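Local coordinates for nitrogenase molybdenum-iron protein beta chain (Clostridium pasteurianum, PDB 4WES), which forms, with the alpha chain, the molybdenum-iron component of nitrogenase, which reduces dinitrogen to ammonium, and shares an [8Fe-7S] cluster with that chain, at residues 296-310 with 427-441. Numbering follows the deposited sequence.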
# COMPACT_ATOMS: atom_id res chain seq x y z
N ARG B 296 11.18 -8.99 17.29
CA ARG B 296 12.41 -8.29 16.93
C ARG B 296 13.14 -9.05 15.84
O ARG B 296 13.65 -8.48 14.87
CB ARG B 296 13.30 -8.09 18.15
CG ARG B 296 14.55 -7.29 17.82
CD ARG B 296 15.44 -7.18 19.04
NE ARG B 296 16.59 -6.27 18.83
CZ ARG B 296 17.69 -6.53 18.12
NH1 ARG B 296 17.90 -7.74 17.59
NH2 ARG B 296 18.60 -5.59 17.95
N GLY B 297 13.26 -10.36 16.00
CA GLY B 297 13.95 -11.15 15.02
C GLY B 297 13.28 -11.22 13.67
O GLY B 297 13.95 -11.37 12.65
N GLN B 298 11.94 -11.12 13.64
CA GLN B 298 11.23 -10.99 12.38
C GLN B 298 11.53 -9.63 11.73
O GLN B 298 11.68 -9.55 10.50
CB GLN B 298 9.72 -11.14 12.58
CG GLN B 298 9.30 -12.57 12.94
CD GLN B 298 7.86 -12.61 13.39
OE1 GLN B 298 7.40 -11.75 14.16
NE2 GLN B 298 7.14 -13.59 12.92
N LEU B 299 11.59 -8.58 12.52
CA LEU B 299 11.99 -7.28 11.97
C LEU B 299 13.39 -7.35 11.37
O LEU B 299 13.60 -6.90 10.23
CB LEU B 299 11.97 -6.23 13.09
CG LEU B 299 12.54 -4.87 12.68
CD1 LEU B 299 11.83 -4.24 11.49
CD2 LEU B 299 12.58 -3.94 13.88
N ILE B 300 14.34 -7.94 12.07
CA ILE B 300 15.69 -8.07 11.51
C ILE B 300 15.65 -8.90 10.24
O ILE B 300 16.30 -8.58 9.24
CB ILE B 300 16.66 -8.67 12.57
CG1 ILE B 300 16.81 -7.75 13.78
CG2 ILE B 300 18.01 -8.97 11.94
CD1 ILE B 300 17.30 -6.35 13.49
N ASP B 301 14.89 -10.01 10.28
CA ASP B 301 14.74 -10.84 9.08
C ASP B 301 14.26 -10.03 7.90
O ASP B 301 14.75 -10.20 6.77
CB ASP B 301 13.78 -12.01 9.38
CG ASP B 301 13.85 -13.09 8.34
OD1 ASP B 301 14.78 -13.91 8.43
OD2 ASP B 301 12.97 -13.12 7.46
N LEU B 302 13.27 -9.17 8.12
CA LEU B 302 12.69 -8.35 7.05
C LEU B 302 13.68 -7.30 6.57
O LEU B 302 13.78 -7.05 5.37
CB LEU B 302 11.40 -7.74 7.56
CG LEU B 302 10.66 -6.83 6.59
CD1 LEU B 302 10.29 -7.53 5.31
CD2 LEU B 302 9.43 -6.28 7.25
N MET B 303 14.38 -6.66 7.50
CA MET B 303 15.39 -5.68 7.10
C MET B 303 16.46 -6.29 6.22
O MET B 303 16.93 -5.65 5.26
CB MET B 303 16.03 -5.07 8.36
CG MET B 303 15.05 -4.21 9.17
SD MET B 303 15.68 -3.66 10.75
CE MET B 303 16.91 -2.45 10.23
N ILE B 304 16.86 -7.52 6.51
CA ILE B 304 17.85 -8.22 5.71
C ILE B 304 17.22 -8.70 4.41
O ILE B 304 17.76 -8.48 3.32
CB ILE B 304 18.50 -9.37 6.49
CG1 ILE B 304 19.29 -8.79 7.68
CG2 ILE B 304 19.41 -10.18 5.59
CD1 ILE B 304 19.80 -9.83 8.63
N ASP B 305 16.03 -9.32 4.47
CA ASP B 305 15.41 -9.84 3.25
C ASP B 305 15.18 -8.70 2.24
O ASP B 305 15.34 -8.91 1.03
CB ASP B 305 14.09 -10.53 3.56
CG ASP B 305 14.24 -11.88 4.24
OD1 ASP B 305 15.35 -12.43 4.25
OD2 ASP B 305 13.19 -12.39 4.75
N ALA B 306 14.76 -7.53 2.70
CA ALA B 306 14.41 -6.41 1.81
C ALA B 306 15.57 -5.46 1.55
O ALA B 306 15.38 -4.43 0.91
CB ALA B 306 13.25 -5.62 2.40
N GLN B 307 16.77 -5.80 2.03
CA GLN B 307 17.86 -4.84 2.07
C GLN B 307 18.17 -4.19 0.73
O GLN B 307 18.56 -3.02 0.71
CB GLN B 307 19.13 -5.46 2.65
CG GLN B 307 19.71 -6.66 1.89
CD GLN B 307 20.49 -6.34 0.62
OE1 GLN B 307 20.41 -7.09 -0.31
NE2 GLN B 307 21.34 -5.32 0.62
N GLN B 308 18.09 -4.92 -0.38
CA GLN B 308 18.60 -4.38 -1.65
C GLN B 308 17.84 -3.15 -2.06
O GLN B 308 18.41 -2.30 -2.77
CB GLN B 308 18.57 -5.42 -2.76
CG GLN B 308 17.20 -5.68 -3.32
CD GLN B 308 17.14 -6.94 -4.12
OE1 GLN B 308 16.98 -8.03 -3.54
NE2 GLN B 308 17.25 -6.85 -5.43
N TYR B 309 16.58 -3.05 -1.69
CA TYR B 309 15.70 -1.95 -2.10
C TYR B 309 15.83 -0.72 -1.20
O TYR B 309 15.21 0.29 -1.48
CB TYR B 309 14.27 -2.42 -2.16
CG TYR B 309 14.09 -3.56 -3.14
CD1 TYR B 309 14.21 -3.35 -4.52
CD2 TYR B 309 13.83 -4.86 -2.71
CE1 TYR B 309 14.13 -4.37 -5.42
CE2 TYR B 309 13.76 -5.90 -3.62
CZ TYR B 309 13.89 -5.68 -4.98
OH TYR B 309 13.80 -6.69 -5.90
N LEU B 310 16.60 -0.85 -0.12
CA LEU B 310 16.74 0.18 0.89
C LEU B 310 18.10 0.86 0.88
O LEU B 310 18.21 2.04 1.22
CB LEU B 310 16.46 -0.42 2.28
CG LEU B 310 15.04 -0.95 2.47
CD1 LEU B 310 14.94 -1.87 3.66
CD2 LEU B 310 14.08 0.21 2.62
N TYR B 427 8.49 -3.29 17.51
CA TYR B 427 8.94 -4.14 16.43
C TYR B 427 7.82 -4.37 15.43
O TYR B 427 8.07 -4.38 14.21
CB TYR B 427 9.49 -5.46 16.98
CG TYR B 427 10.55 -5.26 18.04
CD1 TYR B 427 11.75 -4.60 17.76
CD2 TYR B 427 10.38 -5.73 19.33
CE1 TYR B 427 12.73 -4.39 18.73
CE2 TYR B 427 11.33 -5.53 20.30
CZ TYR B 427 12.51 -4.87 20.01
OH TYR B 427 13.44 -4.67 20.99
N LYS B 428 6.59 -4.50 15.92
CA LYS B 428 5.43 -4.68 15.06
C LYS B 428 5.23 -3.50 14.10
O LYS B 428 4.98 -3.65 12.90
CB LYS B 428 4.19 -4.84 15.95
CG LYS B 428 2.86 -5.02 15.25
CD LYS B 428 1.63 -5.24 16.14
CE LYS B 428 0.39 -5.25 15.25
NZ LYS B 428 -0.93 -5.16 15.96
N GLY B 429 5.32 -2.29 14.65
CA GLY B 429 5.18 -1.09 13.84
C GLY B 429 6.32 -0.92 12.86
O GLY B 429 6.13 -0.47 11.72
N ALA B 430 7.53 -1.30 13.27
CA ALA B 430 8.68 -1.23 12.38
C ALA B 430 8.51 -2.16 11.18
O ALA B 430 8.87 -1.79 10.06
CB ALA B 430 9.95 -1.58 13.15
N ILE B 431 7.98 -3.36 11.42
CA ILE B 431 7.71 -4.30 10.34
C ILE B 431 6.74 -3.66 9.34
O ILE B 431 6.93 -3.72 8.12
CB ILE B 431 7.17 -5.63 10.92
CG1 ILE B 431 8.32 -6.38 11.59
CG2 ILE B 431 6.47 -6.48 9.85
CD1 ILE B 431 7.84 -7.55 12.49
N ARG B 432 5.67 -3.06 9.85
CA ARG B 432 4.69 -2.41 8.98
C ARG B 432 5.32 -1.29 8.17
O ARG B 432 5.04 -1.14 6.96
CB ARG B 432 3.53 -1.86 9.80
CG ARG B 432 2.64 -2.94 10.43
CD ARG B 432 1.61 -3.51 9.45
NE ARG B 432 0.79 -2.49 8.80
CZ ARG B 432 -0.11 -2.73 7.84
NH1 ARG B 432 -0.33 -3.96 7.39
NH2 ARG B 432 -0.79 -1.72 7.31
N LEU B 433 6.21 -0.51 8.78
CA LEU B 433 6.91 0.56 8.07
C LEU B 433 7.79 0.02 6.95
O LEU B 433 7.82 0.59 5.85
CB LEU B 433 7.74 1.41 9.03
CG LEU B 433 6.97 2.40 9.89
CD1 LEU B 433 7.88 2.96 10.97
CD2 LEU B 433 6.34 3.51 9.04
N VAL B 434 8.56 -1.04 7.22
CA VAL B 434 9.41 -1.56 6.17
C VAL B 434 8.61 -2.10 5.01
O VAL B 434 8.95 -1.90 3.85
CB VAL B 434 10.38 -2.65 6.69
CG1 VAL B 434 11.24 -3.23 5.59
CG2 VAL B 434 11.25 -2.05 7.81
N GLU B 435 7.51 -2.79 5.30
CA GLU B 435 6.61 -3.24 4.25
C GLU B 435 6.08 -2.07 3.43
O GLU B 435 6.09 -2.12 2.20
CB GLU B 435 5.47 -4.06 4.83
CG GLU B 435 4.55 -4.58 3.76
CD GLU B 435 3.30 -5.24 4.23
OE1 GLU B 435 2.87 -4.99 5.40
OE2 GLU B 435 2.72 -5.98 3.42
N GLU B 436 5.61 -1.05 4.12
CA GLU B 436 5.05 0.10 3.39
C GLU B 436 6.08 0.81 2.53
O GLU B 436 5.81 1.17 1.38
CB GLU B 436 4.47 1.09 4.39
CG GLU B 436 3.64 2.19 3.81
CD GLU B 436 2.89 2.98 4.91
OE1 GLU B 436 3.29 2.96 6.14
OE2 GLU B 436 1.95 3.68 4.54
N ILE B 437 7.28 1.04 3.07
CA ILE B 437 8.35 1.68 2.35
C ILE B 437 8.73 0.87 1.12
O ILE B 437 8.86 1.41 0.00
CB ILE B 437 9.57 1.91 3.28
CG1 ILE B 437 9.28 3.01 4.30
CG2 ILE B 437 10.82 2.25 2.46
CD1 ILE B 437 10.24 3.10 5.46
N THR B 438 8.97 -0.43 1.31
CA THR B 438 9.39 -1.24 0.18
C THR B 438 8.25 -1.39 -0.83
O THR B 438 8.50 -1.43 -2.04
CB THR B 438 10.00 -2.57 0.61
OG1 THR B 438 9.10 -3.33 1.38
CG2 THR B 438 11.24 -2.34 1.42
N ASN B 439 7.01 -1.49 -0.36
CA ASN B 439 5.88 -1.56 -1.28
C ASN B 439 5.85 -0.34 -2.21
O ASN B 439 5.63 -0.47 -3.42
CB ASN B 439 4.54 -1.61 -0.55
CG ASN B 439 4.15 -2.97 -0.01
OD1 ASN B 439 4.83 -3.97 -0.21
ND2 ASN B 439 3.03 -2.99 0.70
N VAL B 440 5.99 0.88 -1.66
CA VAL B 440 5.87 2.05 -2.51
C VAL B 440 7.05 2.21 -3.45
O VAL B 440 6.89 2.65 -4.62
CB VAL B 440 5.62 3.37 -1.72
CG1 VAL B 440 4.31 3.33 -0.99
CG2 VAL B 440 6.75 3.81 -0.82
N ILE B 441 8.24 1.78 -3.02
CA ILE B 441 9.41 1.78 -3.89
C ILE B 441 9.22 0.80 -5.02
O ILE B 441 9.43 1.13 -6.21
CB ILE B 441 10.69 1.49 -3.06
CG1 ILE B 441 11.01 2.71 -2.18
CG2 ILE B 441 11.84 1.08 -3.95
CD1 ILE B 441 12.08 2.44 -1.14
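Leu-299 is the knob of this helix pair, set into a hollow formed by Tyr-427, Ala-430, Ile-431 and Val-434. Its two methyls straddle the small Ala-430, CD2 and CD1 lying 3.6 and 3.7 Å from Ala-430 CB. CD2 also meets the edge of the Tyr-427 ring, near its plane, while Leu-299 CB rests against Ile-431 CG1. Arg-296 takes the face of that ring, its CB 3.6 Å over the centre in a CH-pi contact. With CG opposite the backbone N (chi1 -176°) and the chain extended to NE, the arginine runs across the ring toward its hydroxyl end, and its guanidinium stands 76° from the ring plane. Asp-274 ties the ends together, bridging to Arg-296 NE and bonding the Tyr-427 hydroxyl.

One turn on, Leu-302 and Val-434 meet tip to tip, CG to CG1 at 3.8 Å; Leu-302 CD2 also touches Ile-431 CG2. After the helix ends, Ala-306 and Leu-310 continue the apolar seam: Thr-438 CG2 is 4.0 Å from Ala-306 CB, and the Leu-310 side chain crosses that of Ile-437 at about a right angle, CD2 to CG2 3.8 Å. Thr-438 OG1 turns back to hydrogen-bond Val-434 O at 2.9 Å, with CG2 directed at Ala-306 and Leu-310.

The axes of 296-305 and 427-441 run nearly parallel, 19° apart and 8.9 Å at closest approach. On a flank of helix 296-305, Asp-301 and Asp-305 bind an iron(II) ion through OD2, together with the Lys-61 carbonyl oxygen and a Glu-62 carboxylate oxygen of the second beta subunit. Helix 270-284 flanks the Arg-296 and Tyr-427 end, Phe-330 of helix 321-333 packs on Ala-430 and Val-434, and Ile-437 leans on Val-407 of strand 406-408.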